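Local atomic coordinates of Non-structural protein 3 (PDB entry 6LN0), a protein that probably combines an ADP-ribose-binding macro domain with a zinc-containing papain-like protease that cleaves the viral polyprotein during coronavirus replication. Residues A[211-215]-A[216-220]; A[224-227]-A[228-232]; A[185-188]-A[189-193]; A[203-206]-A[207-210]; A[194-197]-A[198-201]. One frame throughout, in Å; residues are numbered along the deposited sequence.

Interaction 1 (A[211-215]-A[216-220])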
loop_
_atom_site.group_PDB
_atom_site.type_symbol
_atom_site.label_atom_id
_atom_site.label_comp_id
_atom_site.label_asym_id
_atom_site.label_seq_id
_atom_site.Cartn_x
_atom_site.Cartn_y
_atom_site.Cartn_z
ATOM N N LEU A 211 -2.597 0.708 -2.222
ATOM C CA LEU A 211 -2.334 -0.429 -3.092
ATOM C C LEU A 211 -1.949 -1.616 -2.211
ATOM O O LEU A 211 -1.009 -1.528 -1.412
ATOM C CB LEU A 211 -1.225 -0.100 -4.094
ATOM C CG LEU A 211 -0.944 -1.122 -5.203
ATOM C CD1 LEU A 211 -2.156 -1.316 -6.124
ATOM C CD2 LEU A 211 0.265 -0.714 -6.019
ATOM N N GLU A 212 -2.698 -2.702 -2.325
ATOM C CA GLU A 212 -2.339 -3.957 -1.685
ATOM C C GLU A 212 -1.378 -4.679 -2.607
ATOM O O GLU A 212 -1.778 -5.214 -3.640
ATOM C CB GLU A 212 -3.583 -4.792 -1.428
ATOM C CG GLU A 212 -3.293 -6.259 -1.131
ATOM C CD GLU A 212 -4.280 -6.844 -0.133
ATOM O OE1 GLU A 212 -5.220 -6.101 0.256
ATOM O OE2 GLU A 212 -4.102 -8.031 0.264
ATOM N N VAL A 213 -0.103 -4.679 -2.267
ATOM C CA VAL A 213 0.876 -5.225 -3.195
ATOM C C VAL A 213 0.923 -6.741 -3.047
ATOM O O VAL A 213 1.688 -7.281 -2.243
ATOM C CB VAL A 213 2.247 -4.562 -2.986
ATOM C CG1 VAL A 213 3.309 -5.184 -3.902
ATOM C CG2 VAL A 213 2.124 -3.061 -3.226
ATOM N N THR A 214 0.071 -7.433 -3.798
ATOM C CA THR A 214 0.098 -8.884 -3.814
ATOM C C THR A 214 1.259 -9.328 -4.687
ATOM O O THR A 214 2.062 -8.514 -5.146
ATOM C CB THR A 214 -1.215 -9.453 -4.325
ATOM O OG1 THR A 214 -1.367 -9.128 -5.714
ATOM C CG2 THR A 214 -2.376 -8.929 -3.515
ATOM N N GLU A 215 1.374 -10.627 -4.936
ATOM C CA GLU A 215 2.416 -11.063 -5.856
ATOM C C GLU A 215 1.964 -10.941 -7.304
ATOM O O GLU A 215 2.808 -10.834 -8.198
ATOM C CB GLU A 215 2.864 -12.501 -5.535
ATOM C CG GLU A 215 4.032 -12.578 -4.520
ATOM C CD GLU A 215 5.431 -12.617 -5.173
ATOM O OE1 GLU A 215 6.374 -11.975 -4.646
ATOM O OE2 GLU A 215 5.594 -13.301 -6.210
ATOM N N GLU A 216 0.651 -10.930 -7.539
ATOM C CA GLU A 216 0.131 -10.594 -8.858
ATOM C C GLU A 216 0.437 -9.139 -9.223
ATOM O O GLU A 216 0.743 -8.832 -10.385
ATOM C CB GLU A 216 -1.368 -10.858 -8.894
ATOM C CG GLU A 216 -1.919 -11.027 -10.294
ATOM C CD GLU A 216 -3.441 -10.955 -10.333
ATOM O OE1 GLU A 216 -4.019 -10.015 -9.731
ATOM O OE2 GLU A 216 -4.060 -11.847 -10.961
ATOM N N VAL A 217 0.357 -8.229 -8.243
ATOM C CA VAL A 217 0.770 -6.851 -8.485
ATOM C C VAL A 217 2.249 -6.796 -8.855
ATOM O O VAL A 217 2.633 -6.150 -9.835
ATOM C CB VAL A 217 0.470 -5.962 -7.268
ATOM C CG1 VAL A 217 1.136 -4.592 -7.453
ATOM C CG2 VAL A 217 -1.046 -5.825 -7.048
ATOM N N GLN A 218 3.105 -7.471 -8.081
ATOM C CA GLN A 218 4.525 -7.413 -8.392
ATOM C C GLN A 218 4.786 -7.945 -9.786
ATOM O O GLN A 218 5.551 -7.346 -10.546
ATOM C CB GLN A 218 5.349 -8.177 -7.367
ATOM C CG GLN A 218 5.680 -7.346 -6.156
ATOM C CD GLN A 218 5.465 -8.112 -4.867
ATOM O OE1 GLN A 218 4.780 -9.147 -4.844
ATOM N NE2 GLN A 218 6.026 -7.599 -3.773
ATOM N N ASN A 219 4.102 -9.019 -10.178
ATOM C CA ASN A 219 4.379 -9.569 -11.502
ATOM C C ASN A 219 3.899 -8.635 -12.608
ATOM O O ASN A 219 4.545 -8.543 -13.662
ATOM C CB ASN A 219 3.761 -10.954 -11.654
ATOM C CG ASN A 219 4.520 -12.011 -10.862
ATOM O OD1 ASN A 219 5.091 -12.926 -11.448
ATOM N ND2 ASN A 219 4.550 -11.876 -9.531
ATOM N N GLN A 220 2.784 -7.927 -12.380
ATOM C CA GLN A 220 2.254 -6.999 -13.376
ATOM C C GLN A 220 3.205 -5.823 -13.588
ATOM O O GLN A 220 3.555 -5.497 -14.726
ATOM C CB GLN A 220 0.867 -6.507 -12.956
ATOM C CG GLN A 220 -0.283 -7.474 -13.249
ATOM C CD GLN A 220 -0.748 -7.418 -14.693
ATOM O OE1 GLN A 220 -0.295 -8.199 -15.529
ATOM N NE2 GLN A 220 -1.649 -6.480 -15.000
#

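Interaction 2 (A[224-227]-A[228-232])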
loop_
_atom_site.group_PDB
_atom_site.type_symbol
_atom_site.label_atom_id
_atom_site.label_comp_id
_atom_site.label_asym_id
_atom_site.label_seq_id
_atom_site.Cartn_x
_atom_site.Cartn_y
_atom_site.Cartn_z
ATOM N N LEU A 224 5.560 -4.906 -17.085
ATOM C CA LEU A 224 5.507 -3.577 -17.679
ATOM C C LEU A 224 6.781 -2.775 -17.460
ATOM O O LEU A 224 6.853 -1.631 -17.917
ATOM C CB LEU A 224 4.317 -2.791 -17.106
ATOM C CG LEU A 224 2.935 -3.233 -17.578
ATOM C CD1 LEU A 224 1.838 -2.329 -17.021
ATOM C CD2 LEU A 224 2.873 -3.263 -19.085
ATOM N N ASP A 225 7.765 -3.338 -16.746
ATOM C CA ASP A 225 9.046 -2.684 -16.472
ATOM C C ASP A 225 8.881 -1.465 -15.573
ATOM O O ASP A 225 9.552 -0.450 -15.766
ATOM C CB ASP A 225 9.759 -2.274 -17.760
ATOM C CG ASP A 225 10.782 -3.262 -18.190
ATOM O OD1 ASP A 225 10.847 -4.333 -17.549
ATOM O OD2 ASP A 225 11.515 -2.969 -19.172
ATOM N N LEU A 226 7.989 -1.541 -14.601
ATOM C CA LEU A 226 7.795 -0.425 -13.692
ATOM C C LEU A 226 8.102 -0.864 -12.274
ATOM O O LEU A 226 7.772 -1.983 -11.880
ATOM C CB LEU A 226 6.365 0.122 -13.765
ATOM C CG LEU A 226 5.705 0.303 -15.130
ATOM C CD1 LEU A 226 4.262 0.737 -14.928
ATOM C CD2 LEU A 226 6.463 1.298 -16.011
ATOM N N ASN A 227 8.728 0.019 -11.503
ATOM C CA ASN A 227 8.674 -0.142 -10.059
ATOM C C ASN A 227 7.287 0.256 -9.565
ATOM O O ASN A 227 6.391 0.585 -10.349
ATOM C CB ASN A 227 9.777 0.664 -9.375
ATOM C CG ASN A 227 9.664 2.164 -9.602
ATOM O OD1 ASN A 227 8.614 2.776 -9.384
ATOM N ND2 ASN A 227 10.781 2.775 -9.976
ATOM N N LEU A 228 7.106 0.256 -8.244
ATOM C CA LEU A 228 5.759 0.368 -7.690
ATOM C C LEU A 228 5.240 1.796 -7.726
ATOM O O LEU A 228 4.036 2.006 -7.914
ATOM C CB LEU A 228 5.727 -0.162 -6.258
ATOM C CG LEU A 228 5.932 -1.671 -6.127
ATOM C CD1 LEU A 228 5.605 -2.137 -4.716
ATOM C CD2 LEU A 228 5.099 -2.420 -7.139
ATOM N N GLN A 229 6.110 2.782 -7.479
ATOM C CA GLN A 229 5.733 4.172 -7.701
ATOM C C GLN A 229 5.175 4.345 -9.109
ATOM O O GLN A 229 4.062 4.852 -9.302
ATOM C CB GLN A 229 6.939 5.094 -7.507
ATOM C CG GLN A 229 7.374 5.299 -6.081
ATOM C CD GLN A 229 8.481 4.342 -5.655
ATOM O OE1 GLN A 229 8.417 3.127 -5.913
ATOM N NE2 GLN A 229 9.506 4.884 -4.998
ATOM N N GLN A 230 5.937 3.894 -10.106
ATOM C CA GLN A 230 5.483 3.996 -11.478
ATOM C C GLN A 230 4.202 3.210 -11.686
ATOM O O GLN A 230 3.304 3.653 -12.409
ATOM C CB GLN A 230 6.576 3.511 -12.425
ATOM C CG GLN A 230 7.866 4.273 -12.273
ATOM C CD GLN A 230 8.927 3.778 -13.220
ATOM O OE1 GLN A 230 9.351 2.626 -13.139
ATOM N NE2 GLN A 230 9.353 4.642 -14.143
ATOM N N TYR A 231 4.092 2.044 -11.060
ATOM C CA TYR A 231 2.926 1.216 -11.323
ATOM C C TYR A 231 1.661 1.899 -10.820
ATOM O O TYR A 231 0.616 1.849 -11.472
ATOM C CB TYR A 231 3.102 -0.161 -10.679
ATOM C CG TYR A 231 2.046 -1.136 -11.108
ATOM C CD1 TYR A 231 1.965 -1.559 -12.419
ATOM C CD2 TYR A 231 1.104 -1.595 -10.213
ATOM C CE1 TYR A 231 0.981 -2.427 -12.817
ATOM C CE2 TYR A 231 0.118 -2.465 -10.604
ATOM C CZ TYR A 231 0.063 -2.889 -11.886
ATOM O OH TYR A 231 -0.932 -3.761 -12.256
ATOM N N CYS A 232 1.746 2.555 -9.664
ATOM C CA CYS A 232 0.617 3.315 -9.147
ATOM C C CYS A 232 0.224 4.406 -10.113
ATOM O O CYS A 232 -0.963 4.545 -10.461
ATOM C CB CYS A 232 0.980 3.928 -7.798
ATOM S SG CYS A 232 0.893 2.810 -6.431
#

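Interaction 3 (A[185-188]-A[189-193])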
loop_
_atom_site.group_PDB
_atom_site.type_symbol
_atom_site.label_atom_id
_atom_site.label_comp_id
_atom_site.label_asym_id
_atom_site.label_seq_id
_atom_site.Cartn_x
_atom_site.Cartn_y
_atom_site.Cartn_z
ATOM N N THR A 185 -6.116 -6.707 11.383
ATOM C CA THR A 185 -5.366 -6.694 12.629
ATOM C C THR A 185 -3.995 -6.083 12.373
ATOM O O THR A 185 -3.505 -6.098 11.242
ATOM C CB THR A 185 -5.217 -8.109 13.201
ATOM O OG1 THR A 185 -4.037 -8.732 12.676
ATOM C CG2 THR A 185 -6.415 -8.971 12.860
ATOM N N PRO A 186 -3.347 -5.533 13.408
ATOM C CA PRO A 186 -2.004 -4.969 13.201
ATOM C C PRO A 186 -1.075 -5.969 12.527
ATOM O O PRO A 186 -0.103 -5.577 11.874
ATOM C CB PRO A 186 -1.550 -4.617 14.621
ATOM C CG PRO A 186 -2.841 -4.349 15.367
ATOM C CD PRO A 186 -3.840 -5.318 14.784
ATOM N N GLN A 187 -1.383 -7.265 12.639
ATOM C CA GLN A 187 -0.643 -8.260 11.870
ATOM C C GLN A 187 -1.088 -8.273 10.413
ATOM O O GLN A 187 -0.252 -8.275 9.503
ATOM C CB GLN A 187 -0.810 -9.651 12.475
ATOM C CG GLN A 187 -0.089 -10.747 11.679
ATOM C CD GLN A 187 1.424 -10.546 11.632
ATOM O OE1 GLN A 187 1.988 -9.778 12.418
ATOM N NE2 GLN A 187 2.087 -11.238 10.704
ATOM N N GLY A 188 -2.403 -8.302 10.171
ATOM C CA GLY A 188 -2.901 -8.299 8.807
ATOM C C GLY A 188 -2.446 -7.090 8.012
ATOM O O GLY A 188 -2.228 -7.188 6.799
ATOM N N VAL A 189 -2.279 -5.945 8.686
ATOM C CA VAL A 189 -1.843 -4.722 8.016
ATOM C C VAL A 189 -0.488 -4.930 7.353
ATOM O O VAL A 189 -0.283 -4.551 6.191
ATOM C CB VAL A 189 -1.816 -3.547 9.012
ATOM C CG1 VAL A 189 -1.010 -2.391 8.450
ATOM C CG2 VAL A 189 -3.234 -3.104 9.345
ATOM N N LEU A 190 0.452 -5.559 8.063
ATOM C CA LEU A 190 1.755 -5.815 7.468
ATOM C C LEU A 190 1.698 -6.950 6.454
ATOM O O LEU A 190 2.455 -6.951 5.475
ATOM C CB LEU A 190 2.783 -6.113 8.560
ATOM C CG LEU A 190 4.175 -6.454 8.020
ATOM C CD1 LEU A 190 5.117 -5.254 8.129
ATOM C CD2 LEU A 190 4.740 -7.675 8.736
ATOM N N GLU A 191 0.818 -7.922 6.660
ATOM C CA GLU A 191 0.611 -8.929 5.625
ATOM C C GLU A 191 -0.007 -8.336 4.365
ATOM O O GLU A 191 0.116 -8.920 3.282
ATOM C CB GLU A 191 -0.300 -10.037 6.139
ATOM C CG GLU A 191 0.049 -10.558 7.543
ATOM C CD GLU A 191 -0.327 -12.018 7.742
ATOM O OE1 GLU A 191 0.507 -12.897 7.432
ATOM O OE2 GLU A 191 -1.459 -12.276 8.219
ATOM N N ALA A 192 -0.665 -7.184 4.487
ATOM C CA ALA A 192 -1.370 -6.600 3.359
ATOM C C ALA A 192 -0.426 -5.933 2.373
ATOM O O ALA A 192 -0.780 -5.800 1.204
ATOM C CB ALA A 192 -2.400 -5.596 3.862
ATOM N N ASN A 193 0.767 -5.532 2.818
ATOM C CA ASN A 193 1.721 -4.816 1.990
ATOM C C ASN A 193 1.112 -3.514 1.480
ATOM O O ASN A 193 1.132 -3.218 0.289
ATOM C CB ASN A 193 2.197 -5.684 0.827
ATOM C CG ASN A 193 3.287 -6.617 1.219
ATOM O OD1 ASN A 193 4.247 -6.215 1.870
ATOM N ND2 ASN A 193 3.154 -7.881 0.834
#

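Interaction 4 (A[203-206]-A[207-210])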
loop_
_atom_site.group_PDB
_atom_site.type_symbol
_atom_site.label_atom_id
_atom_site.label_comp_id
_atom_site.label_asym_id
_atom_site.label_seq_id
_atom_site.Cartn_x
_atom_site.Cartn_y
_atom_site.Cartn_z
ATOM N N GLU A 203 0.761 2.039 9.388
ATOM C CA GLU A 203 -0.500 2.511 9.955
ATOM C C GLU A 203 -1.233 3.361 8.933
ATOM O O GLU A 203 -0.955 4.567 8.791
ATOM C CB GLU A 203 -0.326 3.255 11.274
ATOM C CG GLU A 203 0.735 4.309 11.357
ATOM C CD GLU A 203 1.164 4.543 12.795
ATOM O OE1 GLU A 203 1.006 3.614 13.627
ATOM O OE2 GLU A 203 1.636 5.660 13.099
ATOM N N PRO A 204 -2.181 2.768 8.220
ATOM C CA PRO A 204 -2.983 3.519 7.249
ATOM C C PRO A 204 -3.848 4.583 7.911
ATOM O O PRO A 204 -4.449 4.349 8.961
ATOM C CB PRO A 204 -3.854 2.429 6.608
ATOM C CG PRO A 204 -3.930 1.344 7.658
ATOM C CD PRO A 204 -2.561 1.344 8.274
ATOM N N LYS A 205 -3.917 5.751 7.278
ATOM C CA LYS A 205 -4.885 6.758 7.678
ATOM C C LYS A 205 -6.282 6.350 7.206
ATOM O O LYS A 205 -6.424 5.662 6.193
ATOM C CB LYS A 205 -4.517 8.118 7.095
ATOM C CG LYS A 205 -3.233 8.703 7.641
ATOM C CD LYS A 205 -2.526 9.508 6.552
ATOM C CE LYS A 205 -1.413 10.382 7.112
ATOM N NZ LYS A 205 -1.752 11.833 7.019
ATOM N N PRO A 206 -7.332 6.746 7.926
ATOM C CA PRO A 206 -8.684 6.320 7.532
ATOM C C PRO A 206 -9.165 7.001 6.250
ATOM O O PRO A 206 -8.816 8.146 5.938
ATOM C CB PRO A 206 -9.551 6.710 8.738
ATOM C CG PRO A 206 -8.768 7.751 9.463
ATOM C CD PRO A 206 -7.319 7.454 9.219
ATOM N N GLY A 207 -9.981 6.262 5.491
ATOM C CA GLY A 207 -10.573 6.762 4.273
ATOM C C GLY A 207 -9.690 6.691 3.050
ATOM O O GLY A 207 -10.207 6.746 1.923
ATOM N N GLN A 208 -8.382 6.561 3.232
ATOM C CA GLN A 208 -7.432 6.619 2.143
ATOM C C GLN A 208 -7.277 5.240 1.509
ATOM O O GLN A 208 -7.347 4.208 2.185
ATOM C CB GLN A 208 -6.092 7.142 2.658
ATOM C CG GLN A 208 -4.912 6.944 1.724
ATOM C CD GLN A 208 -3.678 7.684 2.197
ATOM O OE1 GLN A 208 -3.771 8.608 3.013
ATOM N NE2 GLN A 208 -2.509 7.299 1.673
ATOM N N ILE A 209 -7.085 5.229 0.194
ATOM C CA ILE A 209 -6.995 3.993 -0.562
ATOM C C ILE A 209 -5.531 3.638 -0.749
ATOM O O ILE A 209 -4.723 4.490 -1.134
ATOM C CB ILE A 209 -7.700 4.123 -1.913
ATOM C CG1 ILE A 209 -9.149 4.551 -1.711
ATOM C CG2 ILE A 209 -7.603 2.829 -2.667
ATOM C CD1 ILE A 209 -9.882 4.681 -3.030
ATOM N N TYR A 210 -5.188 2.385 -0.478
ATOM C CA TYR A 210 -3.819 1.914 -0.534
ATOM C C TYR A 210 -3.732 0.786 -1.547
ATOM O O TYR A 210 -4.681 0.012 -1.730
ATOM C CB TYR A 210 -3.327 1.419 0.846
ATOM C CG TYR A 210 -3.182 2.510 1.874
ATOM C CD1 TYR A 210 -2.000 3.229 1.980
ATOM C CD2 TYR A 210 -4.227 2.822 2.741
ATOM C CE1 TYR A 210 -1.863 4.230 2.908
ATOM C CE2 TYR A 210 -4.100 3.821 3.663
ATOM C CZ TYR A 210 -2.913 4.517 3.754
ATOM O OH TYR A 210 -2.773 5.526 4.682
#

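Interaction 5 (A[194-197]-A[198-201])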
loop_
_atom_site.group_PDB
_atom_site.type_symbol
_atom_site.label_atom_id
_atom_site.label_comp_id
_atom_site.label_asym_id
_atom_site.label_seq_id
_atom_site.Cartn_x
_atom_site.Cartn_y
_atom_site.Cartn_z
ATOM N N LEU A 194 0.539 -2.743 2.392
ATOM C CA LEU A 194 -0.093 -1.500 1.985
ATOM C C LEU A 194 0.948 -0.557 1.418
ATOM O O LEU A 194 1.989 -0.326 2.039
ATOM C CB LEU A 194 -0.823 -0.858 3.162
ATOM C CG LEU A 194 -1.868 -1.842 3.667
ATOM C CD1 LEU A 194 -2.775 -1.190 4.676
ATOM C CD2 LEU A 194 -2.644 -2.389 2.470
ATOM N N PHE A 195 0.660 -0.024 0.227
ATOM C CA PHE A 195 1.558 0.862 -0.501
ATOM C C PHE A 195 0.893 2.215 -0.737
ATOM O O PHE A 195 -0.230 2.292 -1.243
ATOM C CB PHE A 195 1.990 0.226 -1.824
ATOM C CG PHE A 195 3.163 0.894 -2.454
ATOM C CD1 PHE A 195 4.430 0.749 -1.918
ATOM C CD2 PHE A 195 3.005 1.681 -3.586
ATOM C CE1 PHE A 195 5.520 1.376 -2.501
ATOM C CE2 PHE A 195 4.095 2.304 -4.182
ATOM C CZ PHE A 195 5.346 2.157 -3.634
ATOM N N ASP A 196 1.613 3.267 -0.375
ATOM C CA ASP A 196 1.229 4.670 -0.357
ATOM C C ASP A 196 1.272 5.342 -1.726
ATOM O O ASP A 196 0.772 6.464 -1.871
ATOM C CB ASP A 196 2.210 5.386 0.574
ATOM C CG ASP A 196 1.742 6.726 0.998
ATOM O OD1 ASP A 196 0.537 6.855 1.320
ATOM O OD2 ASP A 196 2.592 7.645 1.031
ATOM N N GLY A 197 1.870 4.703 -2.723
ATOM C CA GLY A 197 2.308 5.378 -3.916
ATOM C C GLY A 197 3.779 5.746 -3.895
ATOM O O GLY A 197 4.381 5.907 -4.965
ATOM N N GLU A 198 4.371 5.864 -2.705
ATOM C CA GLU A 198 5.797 6.104 -2.519
ATOM C C GLU A 198 6.487 5.022 -1.700
ATOM O O GLU A 198 7.620 4.645 -2.007
ATOM C CB GLU A 198 6.013 7.467 -1.843
ATOM C CG GLU A 198 7.062 8.359 -2.522
ATOM C CD GLU A 198 6.616 8.897 -3.898
ATOM O OE1 GLU A 198 7.164 8.438 -4.937
ATOM O OE2 GLU A 198 5.730 9.790 -3.936
ATOM N N ASP A 199 5.819 4.489 -0.684
ATOM C CA ASP A 199 6.451 3.603 0.285
ATOM C C ASP A 199 5.367 2.799 0.987
ATOM O O ASP A 199 4.189 3.166 0.964
ATOM C CB ASP A 199 7.271 4.416 1.289
ATOM C CG ASP A 199 6.565 5.700 1.693
ATOM O OD1 ASP A 199 5.427 5.608 2.211
ATOM O OD2 ASP A 199 7.132 6.798 1.470
ATOM N N PHE A 200 5.774 1.700 1.622
ATOM C CA PHE A 200 4.816 0.865 2.337
ATOM C C PHE A 200 4.398 1.535 3.636
ATOM O O PHE A 200 5.141 2.344 4.195
ATOM C CB PHE A 200 5.400 -0.517 2.594
ATOM C CG PHE A 200 5.654 -1.307 1.330
ATOM C CD1 PHE A 200 4.640 -2.034 0.733
ATOM C CD2 PHE A 200 6.899 -1.297 0.728
ATOM C CE1 PHE A 200 4.873 -2.755 -0.419
ATOM C CE2 PHE A 200 7.132 -2.015 -0.422
ATOM C CZ PHE A 200 6.116 -2.750 -0.991
ATOM N N VAL A 201 3.181 1.217 4.097
ATOM C CA VAL A 201 2.534 1.934 5.198
ATOM C C VAL A 201 2.101 0.933 6.262
ATOM O O VAL A 201 1.357 -0.011 5.973
ATOM C CB VAL A 201 1.322 2.755 4.720
ATOM C CG1 VAL A 201 0.659 3.465 5.883
ATOM C CG2 VAL A 201 1.727 3.759 3.665
#

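Interaction 1 (A[211-215]-A[216-220])
T214 caps the N-terminus of helix 215-223: its OG1 accepts the amide of V217 (V217 N to T214 OG1, 3.2 Å) in a fairly straight bond. This N-cap depends on the rotamer, for with chi1 at 67° the hydroxyl is tucked between the T214 backbone N and carbonyl carbon, facing the first turn, while CG2 lies beside the backbone N. The main chain adds the regular helical bonds from Q218 N to T214 O (3.3 Å) and from N219 N to E215 O (3.0 Å). On the approach from strand 209-212, V213 is the centre of an inverse gamma turn, closed by a weak bond between T214 N and E212 O.

V217 spreads its two branches over this corner. CG1, opposite the backbone N (chi1 170°), meets V213 CG1 at 4.2 Å and the CD2 methyl of L211 at the same distance. The L211 and V213 side chains also rest on helix 228-237, through C232 and L228 respectively, and this joins the strand end to the next helix. The other V217 branch, CG2, is turned back toward the incoming chain, 3.6 Å from T214 OG1 and 3.5 Å from the carbonyl oxygen E212 O.

Interaction 2 (A[224-227]-A[228-232])
N227 and Q230 form a reciprocal capping box at the start of helix 228-237. The side chain of the N-cap residue reaches forward, so that N227 OD1 accepts the backbone amide of Q230 (Q230 N to N227 OD1, 3.0 Å) almost straight at 175°, with the donor tilted somewhat from the amide plane. In return the Q230 side chain reaches back, and its OE1 receives the backbone amide of N227 (N227 N to Q230 OE1, 3.1 Å) in the carbonyl plane, on a lone pair. An N227 chi1 of 62°, which holds CG between its own N and carbonyl carbon, aims OD1 into the first turn. The Q230 chain is extended beyond CG and crosses the N227 side chain at about a right angle, with the two amide planes 34° apart.

Other polar groups are also provided for. N227 O takes the first helical bond, from Y231 N at 2.8 Å, and Q230 NE2 donates to N304 OD1. Earlier in the link, D225 ends helix 215-223 in a Schellman motif with positive phi, and L224 O accepts from the indole NE1 of W298, tying the corner to helix 293-302.

Apolar packing backs the polar box. L226 CB lies 3.7 Å from Q230 CB, and L226 also touches A301 and S302. The Y231 ring is met at its edge, near its plane, by two leucine methyls: L226 CD1 lies 4.1 Å from Y231 CD1, and L224 CD1 lies 4.3 Å from Y231 CE1.

Interaction 3 (A[185-188]-A[189-193])
T185 O receives the amide of V189 at 2.8 Å (V189 N to T185 O), with the donor nearly along the C=O axis. The hydroxyl of the same threonine takes the next amide back, G188 N to T185 OG1 at 3.0 Å and 165°, so both oxygens of T185 hold the first turn. Two residues further on, E191 N donates to Q187 O at 3.1 Å, in the carbonyl plane, and the same oxygen also has a weak bond from L190 N. The A192 amide bonds only weakly to G188 O, and N193 then leaves the helical conformation with positive phi.

T185 is thus the N-cap of helix 186-192, a short helix between strands 180-184 and 194-195 in what is probably the ubiquitin-like domain preceding the papain-like protease.

Outside this backbone frame, the Q187 side chain bends at chi2 (62°) and brings its terminal amide over the E191 chain, with NE2 3.8 Å from E191 CG. The amide and carboxylate planes stand 52° apart. On the buried side V189 CG2 approaches T185 O at 3.6 Å, and the valine also touches L184 and P204. A192, which likewise packs on L184, sets its CB 3.3 Å from G188 O.

Interaction 4 (A[203-206]-A[207-210])
K205 and Q208 are the ends of a type II beta turn, with G207 at positive phi (82°) and K205 O 3.7 Å from Q208 N. Beneath this turn Y210 reaches back to the incoming chain: its hydroxyl accepts the backbone amide of K205 (K205 N to Y210 OH, 2.8 Å) at 147°. The donor lies at the ring edge, near the ring plane. With chi1 at -68° the Y210 CG sits beside its own backbone N, and the phenol extends across to P204, whose CB meets Y210 CE2 obliquely at 3.3 Å.

The turn leads into strand 209-212, an inner strand of the mixed four-stranded sheet in what is probably a ubiquitin-like beta-grasp domain. P204 also touches V170 and L194, so the proline and the tyrosine ring join the exposed turn to the body of the sheet.

Q208 covers part of one face of the phenol, its CG 3.6 Å above the ring plane and offset toward the rim. CG lies opposite the backbone N and the chain continues extended, which carries the amide to K205, where Q208 OE1 lies 3.9 Å from K205 CD. At the other amide atom, Q208 NE2 makes a weak hydrogen bond to D196 OD1.

Interaction 5 (A[194-197]-A[198-201])
L194 O is approached by two groups of the returning chain: V201 N donates to it at 2.8 Å, and F200 CA makes a CA-H...O contact with it at 3.1 Å. The same carbonyl oxygen lies at the edge of the F200 ring, near its plane. Nearer the turn a second backbone bond, D196 N to D199 O, spans 2.9 Å with an N-H...O angle of 160°.

Between these two bonds F195 faces F200 as a non-hydrogen-bonded antiparallel pair, and their rings form a T-shaped stack. The edge of F195 is presented to a face of F200, with centroids 5.0 Å apart and planes at 69°, and F195 CD1 lies 3.7 Å above the centre of the F200 ring. A chi1 of -165° swings the F195 ring under the turn, so that its CZ also comes within 3.6 Å of E198 C. Beyond it lie L228 and C232 of helix 228-237.

D196 packs with its CB against V201 CG2, 3.5 Å away. Its carboxylate runs beside that of D199, nearly parallel to it, and the like charges D196 OD2 and D199 OD1 are 3.7 Å apart. This proximity would probably disfavour full ionisation of both. G197, at positive phi, lets the chain reverse. The whole is a tight hairpin-like reversal, held by a single antiparallel bridge, that follows edge strand 194-195 of a four-stranded sheet, consistent with a ubiquitin-like beta-grasp domain.

Along the chain the order is interaction 3, 5, 4, 1 and 2, each closing before the next begins. Interactions 4 and 5 (centres about 10 Å apart) and interactions 1 and 5 (about 12 Å) meet on the same mixed sheet, where strands 194-195 and 209-212 are neighbours; F195 N bonds to L211 O between them. Interaction 3 reaches interaction 1 through a probable bond from V213 N to N193 O. Interaction 2, about 22 Å from interaction 3 by centres and not touching it, lies where helices 215-223 and 228-237 pack through V217, Q220 and Y231. The set thus runs from a probable ubiquitin-like sheet into what are probably the first helices of the papain-like protease domain.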